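Long-range contacts in Phthiocerol/phenolphthiocerol synthesis polyketide synthase type I PpsC (Mycobacterium tuberculosis, PDB 5NJI), which probably dehydrates beta-hydroxyacyl intermediates in the polyketide assembly of phthiocerol and phenolphthiocerol, and binds a dodecenoyl-CoA here through its dehydratase domain: residues E97-Q102 and P264-G269; V125-R130 and T138-T143; A260-V265 and V313-L318. The protein carries 1 engineered substitution. One frame throughout, in Å; residues are numbered along the deposited sequence.

Contact 1: residues E97-Q102 and P264-G269. With 8Z2 (~{S}-[2-[3-[[(2~{R})-4-[[[(2~{R},3~{S},4~{R},5~{R})-5-(6-aminopurin-9-yl)-4-oxidanyl-3-phosphonooxy-oxolan-2-yl]methoxy-oxidanyl-phosphoryl]oxy-oxidanyl-phosphoryl]oxy-3,3-dimethyl-2-oxidanyl-butanoyl]amino]propanoylamino]ethyl] (~{E})-dodec-2-enethioate), chain B.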
loop_
_atom_site.group_PDB
_atom_site.type_symbol
_atom_site.label_atom_id
_atom_site.label_comp_id
_atom_site.label_asym_id
_atom_site.label_seq_id
_atom_site.Cartn_x
_atom_site.Cartn_y
_atom_site.Cartn_z
ATOM N N GLU A 97 1.170 11.907 -4.528
ATOM C CA GLU A 97 -0.226 11.586 -4.738
ATOM C C GLU A 97 -0.305 10.286 -5.520
ATOM O O GLU A 97 0.452 10.074 -6.466
ATOM C CB GLU A 97 -0.936 12.707 -5.515
ATOM C CG GLU A 97 -2.406 12.514 -5.804
ATOM C CD GLU A 97 -2.941 13.582 -6.744
ATOM O OE1 GLU A 97 -2.192 14.533 -7.056
ATOM O OE2 GLU A 97 -4.107 13.468 -7.175
ATOM N N LEU A 98 -1.205 9.412 -5.098
ATOM C CA LEU A 98 -1.476 8.208 -5.862
ATOM C C LEU A 98 -2.979 8.029 -5.923
ATOM O O LEU A 98 -3.651 7.984 -4.892
ATOM C CB LEU A 98 -0.803 6.980 -5.251
ATOM C CG LEU A 98 -0.868 5.746 -6.152
ATOM C CD1 LEU A 98 0.300 4.837 -5.869
ATOM C CD2 LEU A 98 -2.173 4.991 -5.978
ATOM N N ASP A 99 -3.486 7.945 -7.127
ATOM C CA ASP A 99 -4.870 7.797 -7.328
ATOM C C ASP A 99 -5.196 6.334 -7.758
ATOM O O ASP A 99 -4.701 5.962 -8.754
ATOM C CB ASP A 99 -5.403 8.760 -8.422
ATOM C CG ASP A 99 -5.249 10.273 -8.015
ATOM O OD1 ASP A 99 -5.650 10.615 -6.939
ATOM O OD2 ASP A 99 -4.820 11.116 -8.763
ATOM N N LEU A 100 -6.110 5.645 -7.071
ATOM C CA LEU A 100 -6.496 4.259 -7.385
ATOM C C LEU A 100 -7.826 4.397 -8.150
ATOM O O LEU A 100 -8.839 4.609 -7.556
ATOM C CB LEU A 100 -6.660 3.403 -6.106
ATOM C CG LEU A 100 -5.368 3.356 -5.284
ATOM C CD1 LEU A 100 -5.529 2.650 -3.962
ATOM C CD2 LEU A 100 -4.264 2.697 -6.129
ATOM N N ARG A 101 -7.756 4.421 -9.466
ATOM C CA ARG A 101 -8.943 4.643 -10.288
ATOM C C ARG A 101 -9.931 3.366 -10.604
ATOM O O ARG A 101 -11.035 3.597 -10.829
ATOM C CB ARG A 101 -8.403 5.281 -11.579
ATOM C CG ARG A 101 -7.190 6.237 -11.333
ATOM C CD ARG A 101 -7.132 7.555 -12.098
ATOM N NE ARG A 101 -7.939 7.466 -13.315
ATOM C CZ ARG A 101 -7.580 8.035 -14.498
ATOM N NH1 ARG A 101 -6.402 8.763 -14.526
ATOM N NH2 ARG A 101 -8.398 7.852 -15.638
ATOM N N GLN A 102 -9.360 2.193 -10.775
ATOM C CA GLN A 102 -10.136 1.010 -11.081
ATOM C C GLN A 102 -9.519 -0.241 -10.506
ATOM O O GLN A 102 -8.392 -0.445 -10.625
ATOM C CB GLN A 102 -10.337 0.868 -12.612
ATOM C CG GLN A 102 -11.193 -0.336 -12.974
ATOM C CD GLN A 102 -11.620 -0.398 -14.452
ATOM O OE1 GLN A 102 -11.703 0.619 -15.077
ATOM N NE2 GLN A 102 -11.925 -1.565 -14.969
ATOM N N PRO A 264 -9.376 1.945 -0.237
ATOM C CA PRO A 264 -8.594 3.135 -0.543
ATOM C C PRO A 264 -8.768 3.538 -1.987
ATOM O O PRO A 264 -8.786 2.689 -2.883
ATOM C CB PRO A 264 -7.153 2.704 -0.256
ATOM C CG PRO A 264 -7.265 1.518 0.612
ATOM C CD PRO A 264 -8.506 0.828 0.172
ATOM N N VAL A 265 -8.899 4.847 -2.197
ATOM C CA VAL A 265 -8.964 5.417 -3.537
ATOM C C VAL A 265 -7.875 6.443 -3.784
ATOM O O VAL A 265 -7.623 6.785 -4.948
ATOM C CB VAL A 265 -10.343 6.036 -3.825
ATOM C CG1 VAL A 265 -11.412 4.952 -3.853
ATOM C CG2 VAL A 265 -10.691 7.108 -2.802
ATOM N N ARG A 266 -7.215 6.949 -2.749
ATOM C CA ARG A 266 -6.153 7.921 -2.920
ATOM C C ARG A 266 -5.208 7.861 -1.730
ATOM O O ARG A 266 -5.643 7.713 -0.583
ATOM C CB ARG A 266 -6.744 9.322 -3.062
ATOM C CG ARG A 266 -5.794 10.419 -3.431
ATOM C CD ARG A 266 -6.608 11.651 -3.916
ATOM N NE ARG A 266 -5.763 12.740 -4.403
ATOM C CZ ARG A 266 -5.150 13.609 -3.608
ATOM N NH1 ARG A 266 -5.284 13.506 -2.297
ATOM N NH2 ARG A 266 -4.402 14.580 -4.116
ATOM N N PHE A 267 -3.921 7.973 -2.013
ATOM C CA PHE A 267 -2.909 8.192 -0.998
ATOM C C PHE A 267 -2.269 9.533 -1.282
ATOM O O PHE A 267 -2.113 9.918 -2.446
ATOM C CB PHE A 267 -1.812 7.120 -0.991
ATOM C CG PHE A 267 -2.292 5.711 -0.743
ATOM C CD1 PHE A 267 -2.628 5.272 0.520
ATOM C CD2 PHE A 267 -2.337 4.803 -1.778
ATOM C CE1 PHE A 267 -3.051 3.965 0.727
ATOM C CE2 PHE A 267 -2.746 3.496 -1.570
ATOM C CZ PHE A 267 -3.105 3.085 -0.311
ATOM N N ALA A 268 -1.927 10.268 -0.236
ATOM C CA ALA A 268 -1.126 11.463 -0.419
ATOM C C ALA A 268 -0.027 11.480 0.628
ATOM O O ALA A 268 -0.270 11.159 1.791
ATOM C CB ALA A 268 -1.967 12.728 -0.318
ATOM N N GLY A 269 1.181 11.834 0.206
ATOM C CA GLY A 269 2.284 11.954 1.140
ATOM C C GLY A 269 2.674 10.610 1.719
ATOM O O GLY A 269 2.557 10.385 2.930
HETATM C C2 8Z2 B . -8.435 11.477 -12.784
HETATM C C4 8Z2 B . -10.512 10.400 -12.686
HETATM C C5 8Z2 B . -10.585 10.437 -13.996
HETATM C C6 8Z2 B . -9.638 10.989 -14.711
HETATM C C8 8Z2 B . -12.357 9.496 -13.325
HETATM C C10 8Z2 B . -11.379 0.011 7.111
HETATM C C11 8Z2 B . -11.989 1.147 7.827
HETATM C C12 8Z2 B . -13.467 1.057 7.779
HETATM N N9 8Z2 B . -11.586 9.760 -12.273
HETATM N N7 8Z2 B . -11.698 9.861 -14.374
HETATM N N3 8Z2 B . -9.444 10.915 -12.051
HETATM N N1 8Z2 B . -8.555 11.522 -14.143
HETATM N N6 8Z2 B . -9.850 10.956 -16.003
HETATM C "C1'" 8Z2 B . -11.417 9.768 -10.679
HETATM C "C2'" 8Z2 B . -11.926 11.131 -10.399
HETATM O "O2'" 8Z2 B . -10.888 11.542 -9.520
HETATM C "C3'" 8Z2 B . -13.398 10.831 -9.804
HETATM O "O3'" 8Z2 B . -14.207 12.036 -9.943
HETATM C "C4'" 8Z2 B . -12.793 9.974 -8.504
HETATM O "O4'" 8Z2 B . -11.901 9.073 -9.311
HETATM C "C5'" 8Z2 B . -13.568 9.074 -7.555
HETATM O "O5'" 8Z2 B . -14.186 7.981 -8.122
HETATM P P1 8Z2 B . -15.183 7.985 -9.213
HETATM O O11 8Z2 B . -14.254 7.900 -10.334
HETATM O O12 8Z2 B . -15.918 9.248 -9.474
HETATM O O6 8Z2 B . -16.262 6.663 -9.165
HETATM P P2 8Z2 B . -16.096 5.443 -10.209
HETATM O O21 8Z2 B . -15.157 5.791 -11.440
HETATM O O22 8Z2 B . -17.124 4.708 -10.826
HETATM O O7 8Z2 B . -15.371 4.482 -9.104
HETATM C CPA 8Z2 B . -15.268 4.654 -7.680
HETATM C CPB 8Z2 B . -14.466 3.407 -7.218
HETATM C CP8 8Z2 B . -13.149 3.410 -8.015
HETATM C CP7 8Z2 B . -14.173 3.428 -5.753
HETATM C CP9 8Z2 B . -15.280 2.162 -7.552
HETATM O OP3 8Z2 B . -12.518 4.585 -7.690
HETATM C CP6 8Z2 B . -12.209 2.212 -7.721
HETATM O OP2 8Z2 B . -12.594 1.123 -7.951
HETATM N NP2 8Z2 B . -10.950 2.476 -7.404
HETATM C CP5 8Z2 B . -9.907 1.504 -7.162
HETATM C CP4 8Z2 B . -9.831 1.195 -5.679
HETATM C CP3 8Z2 B . -8.717 0.144 -5.466
HETATM O OP1 8Z2 B . -8.396 -0.571 -6.352
HETATM N NP1 8Z2 B . -8.164 0.065 -4.279
HETATM C CP2 8Z2 B . -7.095 -0.840 -3.987
HETATM C CP1 8Z2 B . -7.579 -2.234 -3.810
HETATM S S 8Z2 B . -8.609 -2.390 -2.318
HETATM P P3 8Z2 B . -14.442 12.562 -11.607
HETATM O O31 8Z2 B . -14.746 11.089 -12.377
HETATM O O32 8Z2 B . -13.320 13.000 -12.330
HETATM O O33 8Z2 B . -15.544 13.465 -11.952
HETATM C CA1 8Z2 B . -7.560 -2.314 -1.202
HETATM C CA2 8Z2 B . -8.086 -2.465 0.176
HETATM O OA1 8Z2 B . -6.383 -2.159 -1.293
HETATM C CA3 8Z2 B . -7.124 -2.347 1.293
HETATM C CA4 8Z2 B . -7.664 -2.452 2.659
HETATM C CA5 8Z2 B . -6.667 -2.071 3.724
HETATM C CA6 8Z2 B . -7.314 -2.143 5.098
HETATM C CA7 8Z2 B . -8.222 -0.920 5.359
HETATM C CA8 8Z2 B . -9.224 -1.158 6.471
HETATM C CA9 8Z2 B . -9.905 0.129 7.010
#
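This antiparallel strand pair is the seam between the two halves of the double hotdog fold of polyketide synthase dehydratases, and its end lines the acyl-CoA pocket. Leu98 N gives its hydrogen to Phe267 O at 2.8 Å, and Leu100 N to Val265 O at 2.8 Å. On one face the extended side chain of Arg266, with CG anti to the backbone N (chi1 -172°), runs alongside Asp99, whose OD1 is salt-bridged to NE (3.3 Å). Glu97 slants across the same guanidinium to complete the network, OE2 salt-bridged to NH2 (3.3 Å), the planes 56° apart. That shared positive charge probably eases the 2.9 Å approach of Glu97 OE2 to Asp99 OD2. On the face of Leu98 and Phe267, Leu100 CD1 packs 3.8 Å from Phe267 CE2. The pantetheine amides NP2 and NP1 donate to Leu100 O and Pro264 O, each at 3.0 Å. Strands 136-146 and 306-317 flank the pair; Tyr73 of helix 70-84 touches Leu100, while Met229 and Leu233 of helix 226-234 touch Phe267.

Contact 2: residues V125-R130 and T138-T143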
loop_
_atom_site.group_PDB
_atom_site.type_symbol
_atom_site.label_atom_id
_atom_site.label_comp_id
_atom_site.label_asym_id
_atom_site.label_seq_id
_atom_site.Cartn_x
_atom_site.Cartn_y
_atom_site.Cartn_z
ATOM N N VAL A 125 3.699 8.526 -12.976
ATOM C CA VAL A 125 3.610 7.100 -13.248
ATOM C C VAL A 125 2.157 6.768 -13.540
ATOM O O VAL A 125 1.250 7.283 -12.883
ATOM C CB VAL A 125 4.144 6.287 -12.052
ATOM C CG1 VAL A 125 3.932 4.791 -12.255
ATOM C CG2 VAL A 125 5.608 6.578 -11.820
ATOM N N GLU A 126 1.928 5.916 -14.536
ATOM C CA GLU A 126 0.585 5.437 -14.848
ATOM C C GLU A 126 0.650 3.924 -14.965
ATOM O O GLU A 126 1.606 3.381 -15.529
ATOM C CB GLU A 126 0.023 6.092 -16.124
ATOM C CG GLU A 126 -1.446 5.806 -16.394
ATOM C CD GLU A 126 -2.104 6.879 -17.251
ATOM O OE1 GLU A 126 -1.480 7.944 -17.472
ATOM O OE2 GLU A 126 -3.251 6.653 -17.699
ATOM N N ILE A 127 -0.338 3.242 -14.384
ATOM C CA ILE A 127 -0.356 1.787 -14.304
ATOM C C ILE A 127 -1.631 1.293 -14.964
ATOM O O ILE A 127 -2.734 1.662 -14.548
ATOM C CB ILE A 127 -0.266 1.302 -12.849
ATOM C CG1 ILE A 127 1.070 1.741 -12.264
ATOM C CG2 ILE A 127 -0.426 -0.220 -12.771
ATOM C CD1 ILE A 127 1.138 1.599 -10.769
ATOM N N ARG A 128 -1.460 0.529 -15.999
ATOM C CA ARG A 128 -2.531 0.022 -16.807
ATOM C C ARG A 128 -2.504 -1.538 -16.941
ATOM O O ARG A 128 -1.527 -2.070 -16.622
ATOM C CB ARG A 128 -2.382 0.572 -18.263
ATOM C CG ARG A 128 -2.359 2.070 -18.410
ATOM C CD ARG A 128 -1.920 2.554 -19.827
ATOM N NE ARG A 128 -2.122 3.936 -20.094
ATOM C CZ ARG A 128 -1.188 4.927 -19.912
ATOM N NH1 ARG A 128 0.074 4.595 -19.459
ATOM N NH2 ARG A 128 -1.526 6.270 -20.196
ATOM N N THR A 129 -3.591 -2.149 -17.425
ATOM C CA THR A 129 -3.594 -3.574 -17.841
ATOM C C THR A 129 -3.897 -3.571 -19.407
ATOM O O THR A 129 -4.642 -2.706 -19.841
ATOM C CB THR A 129 -4.603 -4.463 -17.107
ATOM O OG1 THR A 129 -5.880 -3.897 -17.222
ATOM C CG2 THR A 129 -4.193 -4.742 -15.591
ATOM N N ARG A 130 -3.310 -4.545 -20.177
ATOM C CA ARG A 130 -3.488 -4.703 -21.624
ATOM C C ARG A 130 -4.995 -5.162 -21.684
ATOM O O ARG A 130 -5.292 -6.139 -21.008
ATOM C CB ARG A 130 -2.509 -5.724 -22.358
ATOM C CG ARG A 130 -2.253 -5.646 -23.849
ATOM C CD ARG A 130 -2.841 -4.463 -24.582
ATOM N NE ARG A 130 -2.395 -4.306 -25.970
ATOM C CZ ARG A 130 -1.073 -4.265 -26.363
ATOM N NH1 ARG A 130 -0.066 -4.384 -25.389
ATOM N NH2 ARG A 130 -0.735 -4.088 -27.734
ATOM N N THR A 138 -6.678 2.057 -17.399
ATOM C CA THR A 138 -5.859 2.683 -16.359
ATOM C C THR A 138 -6.361 2.309 -14.967
ATOM O O THR A 138 -7.539 2.504 -14.654
ATOM C CB THR A 138 -5.866 4.203 -16.514
ATOM O OG1 THR A 138 -5.282 4.561 -17.780
ATOM C CG2 THR A 138 -5.074 4.860 -15.401
ATOM N N HIS A 139 -5.465 1.788 -14.128
ATOM C CA HIS A 139 -5.833 1.397 -12.775
ATOM C C HIS A 139 -5.366 2.376 -11.726
ATOM O O HIS A 139 -6.036 2.533 -10.704
ATOM C CB HIS A 139 -5.275 0.006 -12.455
ATOM C CG HIS A 139 -5.898 -1.061 -13.285
ATOM N ND1 HIS A 139 -7.150 -1.567 -13.021
ATOM C CD2 HIS A 139 -5.470 -1.674 -14.414
ATOM C CE1 HIS A 139 -7.468 -2.455 -13.947
ATOM N NE2 HIS A 139 -6.462 -2.544 -14.799
ATOM N N ALA A 140 -4.234 3.034 -11.937
ATOM C CA ALA A 140 -3.698 3.941 -10.944
ATOM C C ALA A 140 -2.786 4.930 -11.641
ATOM O O ALA A 140 -2.202 4.630 -12.678
ATOM C CB ALA A 140 -2.933 3.193 -9.845
ATOM N N THR A 141 -2.671 6.110 -11.044
ATOM C CA THR A 141 -1.706 7.117 -11.440
ATOM C C THR A 141 -1.000 7.598 -10.190
ATOM O O THR A 141 -1.578 7.570 -9.101
ATOM C CB THR A 141 -2.359 8.312 -12.140
ATOM O OG1 THR A 141 -3.358 8.878 -11.285
ATOM C CG2 THR A 141 -2.994 7.886 -13.429
ATOM N N ALA A 142 0.259 8.016 -10.334
ATOM C CA ALA A 142 0.991 8.504 -9.175
ATOM C C ALA A 142 1.938 9.621 -9.573
ATOM O O ALA A 142 2.509 9.624 -10.665
ATOM C CB ALA A 142 1.797 7.409 -8.483
ATOM N N THR A 143 2.088 10.585 -8.676
ATOM C CA THR A 143 3.151 11.572 -8.777
ATOM C C THR A 143 4.216 11.225 -7.749
ATOM O O THR A 143 3.929 11.144 -6.545
ATOM C CB THR A 143 2.613 12.983 -8.555
ATOM O OG1 THR A 143 1.639 13.283 -9.552
ATOM C CG2 THR A 143 3.742 13.984 -8.650
HETATM O O HOH W 1 -5.401 3.488 -20.357
#
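Strands 125-130 and 138-143 are the two arms of a beta hairpin in the N-terminal hotdog half, running antiparallel at 166°. Val125 and Ala142 form a hydrogen-bonded pair, with Val125 N 2.8 Å from Ala142 O. Farther along, a classic beta bulge sets both His139 and Ala140 against Ile127: Ile127 O takes a bond from His139 N at 2.8 Å and a weak one from Ala140 N at 3.3 Å. The bulge shifts the register by one, so that Arg128 pairs with Thr138. Ile127 and Ala140 face helix 70-84, where Tyr73 touches both. The His139 ring meets Thr129 with its edge, NE2 hydrogen-bonded at 2.8 Å to OG1, a hydroxyl tucked between its own backbone N and carbonyl carbon (chi1 54°). ND1 of the same ring is hydrogen-bonded to Gln102 O, so bonds at both nitrogens fix its rotation. On the face of Glu126 and Thr141, Thr138 OG1 donates to the anti lone pair of Glu126 OE2 at 2.9 Å. Arg128 NH2 pairs with Glu126 OE2 by charge alone, the carboxylate over one guanidinium face near its rim; NH1 is hydrogen-bonded to Thr115 OG1. A water 2.8 Å from Thr138 OG1 donates to that hydroxyl and weakly accepts from Arg128 NE.

Contact 3: residues A260-V265 and V313-L318. With 8Z2 (~{S}-[2-[3-[[(2~{R})-4-[[[(2~{R},3~{S},4~{R},5~{R})-5-(6-aminopurin-9-yl)-4-oxidanyl-3-phosphonooxy-oxolan-2-yl]methoxy-oxidanyl-phosphoryl]oxy-oxidanyl-phosphoryl]oxy-3,3-dimethyl-2-oxidanyl-butanoyl]amino]propanoylamino]ethyl] (~{E})-dodec-2-enethioate), chain B.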
loop_
_atom_site.group_PDB
_atom_site.type_symbol
_atom_site.label_atom_id
_atom_site.label_comp_id
_atom_site.label_asym_id
_atom_site.label_seq_id
_atom_site.Cartn_x
_atom_site.Cartn_y
_atom_site.Cartn_z
ATOM N N ALA A 260 -20.244 -2.431 5.337
ATOM C CA ALA A 260 -19.897 -1.879 4.037
ATOM C C ALA A 260 -18.415 -2.065 3.740
ATOM O O ALA A 260 -17.566 -2.053 4.638
ATOM C CB ALA A 260 -20.247 -0.393 3.963
ATOM N N LEU A 261 -18.116 -2.213 2.458
ATOM C CA LEU A 261 -16.746 -2.366 1.990
ATOM C C LEU A 261 -16.085 -1.001 1.868
ATOM O O LEU A 261 -16.615 -0.101 1.214
ATOM C CB LEU A 261 -16.735 -3.073 0.639
ATOM C CG LEU A 261 -15.397 -3.230 -0.081
ATOM C CD1 LEU A 261 -14.497 -4.181 0.660
ATOM C CD2 LEU A 261 -15.610 -3.696 -1.508
ATOM N N VAL A 262 -14.921 -0.857 2.485
ATOM C CA VAL A 262 -14.205 0.402 2.540
ATOM C C VAL A 262 -12.885 0.183 1.822
ATOM O O VAL A 262 -12.081 -0.655 2.244
ATOM C CB VAL A 262 -13.998 0.853 3.993
ATOM C CG1 VAL A 262 -13.094 2.069 4.062
ATOM C CG2 VAL A 262 -15.356 1.125 4.626
ATOM N N VAL A 263 -12.676 0.897 0.719
ATOM C CA VAL A 263 -11.450 0.677 -0.044
ATOM C C VAL A 263 -10.704 1.985 -0.269
ATOM O O VAL A 263 -11.321 3.045 -0.476
ATOM C CB VAL A 263 -11.717 -0.042 -1.380
ATOM C CG1 VAL A 263 -12.435 -1.373 -1.128
ATOM C CG2 VAL A 263 -12.494 0.823 -2.369
ATOM N N PRO A 264 -9.376 1.945 -0.237
ATOM C CA PRO A 264 -8.594 3.135 -0.543
ATOM C C PRO A 264 -8.768 3.538 -1.987
ATOM O O PRO A 264 -8.786 2.689 -2.883
ATOM C CB PRO A 264 -7.153 2.704 -0.256
ATOM C CG PRO A 264 -7.265 1.518 0.612
ATOM C CD PRO A 264 -8.506 0.828 0.172
ATOM N N VAL A 265 -8.899 4.847 -2.197
ATOM C CA VAL A 265 -8.964 5.417 -3.537
ATOM C C VAL A 265 -7.875 6.443 -3.784
ATOM O O VAL A 265 -7.623 6.785 -4.948
ATOM C CB VAL A 265 -10.343 6.036 -3.825
ATOM C CG1 VAL A 265 -11.412 4.952 -3.853
ATOM C CG2 VAL A 265 -10.691 7.108 -2.802
ATOM N N VAL A 313 -4.724 8.723 3.672
ATOM C CA VAL A 313 -5.305 7.625 2.919
ATOM C C VAL A 313 -6.798 7.902 2.852
ATOM O O VAL A 313 -7.489 7.924 3.881
ATOM C CB VAL A 313 -4.996 6.247 3.525
ATOM C CG1 VAL A 313 -5.306 6.203 4.974
ATOM C CG2 VAL A 313 -5.748 5.124 2.763
ATOM N N GLU A 314 -7.282 8.143 1.651
ATOM C CA GLU A 314 -8.680 8.473 1.419
ATOM C C GLU A 314 -9.411 7.220 0.973
ATOM O O GLU A 314 -8.962 6.542 0.044
ATOM C CB GLU A 314 -8.786 9.561 0.354
ATOM C CG GLU A 314 -10.182 9.943 -0.043
ATOM C CD GLU A 314 -10.161 11.084 -1.051
ATOM O OE1 GLU A 314 -9.107 11.748 -1.177
ATOM O OE2 GLU A 314 -11.199 11.319 -1.692
ATOM N N MET A 315 -10.507 6.889 1.652
ATOM C CA MET A 315 -11.242 5.669 1.379
ATOM C C MET A 315 -12.682 5.969 0.991
ATOM O O MET A 315 -13.307 6.896 1.511
ATOM C CB MET A 315 -11.171 4.741 2.586
ATOM C CG MET A 315 -9.709 4.437 2.887
ATOM S SD MET A 315 -9.442 3.124 4.022
ATOM C CE MET A 315 -9.880 3.986 5.527
ATOM N N ALA A 316 -13.170 5.204 0.030
ATOM C CA ALA A 316 -14.557 5.235 -0.385
ATOM C C ALA A 316 -15.320 4.118 0.306
ATOM O O ALA A 316 -14.764 3.064 0.628
ATOM C CB ALA A 316 -14.668 5.080 -1.895
ATOM N N VAL A 317 -16.594 4.369 0.571
ATOM C CA VAL A 317 -17.429 3.432 1.307
ATOM C C VAL A 317 -18.449 2.877 0.330
ATOM O O VAL A 317 -19.299 3.615 -0.180
ATOM C CB VAL A 317 -18.109 4.102 2.511
ATOM C CG1 VAL A 317 -18.911 3.079 3.310
ATOM C CG2 VAL A 317 -17.071 4.779 3.403
ATOM N N LEU A 318 -18.349 1.585 0.060
ATOM C CA LEU A 318 -19.214 0.929 -0.902
ATOM C C LEU A 318 -20.157 -0.028 -0.171
ATOM O O LEU A 318 -21.351 -0.064 -0.448
ATOM C CB LEU A 318 -18.372 0.183 -1.938
ATOM C CG LEU A 318 -17.037 0.840 -2.307
ATOM C CD1 LEU A 318 -16.272 -0.009 -3.300
ATOM C CD2 LEU A 318 -17.237 2.245 -2.855
HETATM C C2 8Z2 B . -8.435 11.477 -12.784
HETATM C C4 8Z2 B . -10.512 10.400 -12.686
HETATM C C5 8Z2 B . -10.585 10.437 -13.996
HETATM C C6 8Z2 B . -9.638 10.989 -14.711
HETATM C C8 8Z2 B . -12.357 9.496 -13.325
HETATM C C10 8Z2 B . -11.379 0.011 7.111
HETATM C C11 8Z2 B . -11.989 1.147 7.827
HETATM C C12 8Z2 B . -13.467 1.057 7.779
HETATM N N9 8Z2 B . -11.586 9.760 -12.273
HETATM N N7 8Z2 B . -11.698 9.861 -14.374
HETATM N N3 8Z2 B . -9.444 10.915 -12.051
HETATM N N1 8Z2 B . -8.555 11.522 -14.143
HETATM N N6 8Z2 B . -9.850 10.956 -16.003
HETATM C "C1'" 8Z2 B . -11.417 9.768 -10.679
HETATM C "C2'" 8Z2 B . -11.926 11.131 -10.399
HETATM O "O2'" 8Z2 B . -10.888 11.542 -9.520
HETATM C "C3'" 8Z2 B . -13.398 10.831 -9.804
HETATM O "O3'" 8Z2 B . -14.207 12.036 -9.943
HETATM C "C4'" 8Z2 B . -12.793 9.974 -8.504
HETATM O "O4'" 8Z2 B . -11.901 9.073 -9.311
HETATM C "C5'" 8Z2 B . -13.568 9.074 -7.555
HETATM O "O5'" 8Z2 B . -14.186 7.981 -8.122
HETATM P P1 8Z2 B . -15.183 7.985 -9.213
HETATM O O11 8Z2 B . -14.254 7.900 -10.334
HETATM O O12 8Z2 B . -15.918 9.248 -9.474
HETATM O O6 8Z2 B . -16.262 6.663 -9.165
HETATM P P2 8Z2 B . -16.096 5.443 -10.209
HETATM O O21 8Z2 B . -15.157 5.791 -11.440
HETATM O O22 8Z2 B . -17.124 4.708 -10.826
HETATM O O7 8Z2 B . -15.371 4.482 -9.104
HETATM C CPA 8Z2 B . -15.268 4.654 -7.680
HETATM C CPB 8Z2 B . -14.466 3.407 -7.218
HETATM C CP8 8Z2 B . -13.149 3.410 -8.015
HETATM C CP7 8Z2 B . -14.173 3.428 -5.753
HETATM C CP9 8Z2 B . -15.280 2.162 -7.552
HETATM O OP3 8Z2 B . -12.518 4.585 -7.690
HETATM C CP6 8Z2 B . -12.209 2.212 -7.721
HETATM O OP2 8Z2 B . -12.594 1.123 -7.951
HETATM N NP2 8Z2 B . -10.950 2.476 -7.404
HETATM C CP5 8Z2 B . -9.907 1.504 -7.162
HETATM C CP4 8Z2 B . -9.831 1.195 -5.679
HETATM C CP3 8Z2 B . -8.717 0.144 -5.466
HETATM O OP1 8Z2 B . -8.396 -0.571 -6.352
HETATM N NP1 8Z2 B . -8.164 0.065 -4.279
HETATM C CP2 8Z2 B . -7.095 -0.840 -3.987
HETATM C CP1 8Z2 B . -7.579 -2.234 -3.810
HETATM S S 8Z2 B . -8.609 -2.390 -2.318
HETATM P P3 8Z2 B . -14.442 12.562 -11.607
HETATM O O31 8Z2 B . -14.746 11.089 -12.377
HETATM O O32 8Z2 B . -13.320 13.000 -12.330
HETATM O O33 8Z2 B . -15.544 13.465 -11.952
HETATM C CA1 8Z2 B . -7.560 -2.314 -1.202
HETATM C CA2 8Z2 B . -8.086 -2.465 0.176
HETATM O OA1 8Z2 B . -6.383 -2.159 -1.293
HETATM C CA3 8Z2 B . -7.124 -2.347 1.293
HETATM C CA4 8Z2 B . -7.664 -2.452 2.659
HETATM C CA5 8Z2 B . -6.667 -2.071 3.724
HETATM C CA6 8Z2 B . -7.314 -2.143 5.098
HETATM C CA7 8Z2 B . -8.222 -0.920 5.359
HETATM C CA8 8Z2 B . -9.224 -1.158 6.471
HETATM C CA9 8Z2 B . -9.905 0.129 7.010
#
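Val262 presses its CG1 against Met315 CB at 3.6 Å, where two neighbouring antiparallel strands of the C-terminal hotdog half curve past the acyl chain of the ligand. The strands are strongly turned against each other, 135° between their directions. The methionine runs extended through chi2 and then bends at its sulfur (chi3 -75°), bringing CE to 4.1 Å from CA9 of the fatty chain. The other methyl of Val262, CG2, stands 3.7 Å from C12, the last carbon of the dodecenoyl tail, so Val262 borders the tip of the tail and Met315 the chain three carbons before it. Nearer the thioester, Pro264 turns its ring toward the chain, CD lying 3.3 Å from CA2. Val265 CG1 packs on Ala316 CB at 3.8 Å, and the same methyl touches CP7 of the pantetheine.

The lining is carried on a ladder of main-chain bonds. Val263 and Ala316 exchange both N-H groups with each other's carbonyls, and Val265 N reaches Glu314 O at 2.8 Å in a nearly straight bond (177°). Pro264, which has no N-H to give, fits a non-hydrogen-bonded pair with Met315. Farther out, Leu293 on strand 292-300 touches both Val262 and Val317, and Glu314 holds its carboxylate in a salt bridge with Arg292 of the same strand. The pairing runs on to Leu318, the last residue modelled: its CD1 lies 4.0 Å from Val263 CG2, and its N donates to Leu261 O at 2.7 Å.

Overall arrangement
From the N terminus, the chain first lays down 97-102 and then folds back on itself in the hairpin of contact 2, which closes a short connection. Contact 2 is therefore nested within the much longer loop that contact 1 closes when 264-269 returns to 97-102. Contact 3 begins on the same strand, sharing Pro264 and Val265, and closes a later loop when the C-terminal strand arrives. Side by side, strand 136-146 neighbours 93-100, next comes 262-272, then 306-317. Contact 1 thus joins the N-terminal hotdog holding contact 2 to the C-terminal one holding contact 3. Contacts 1 and 3 both touch the ligand.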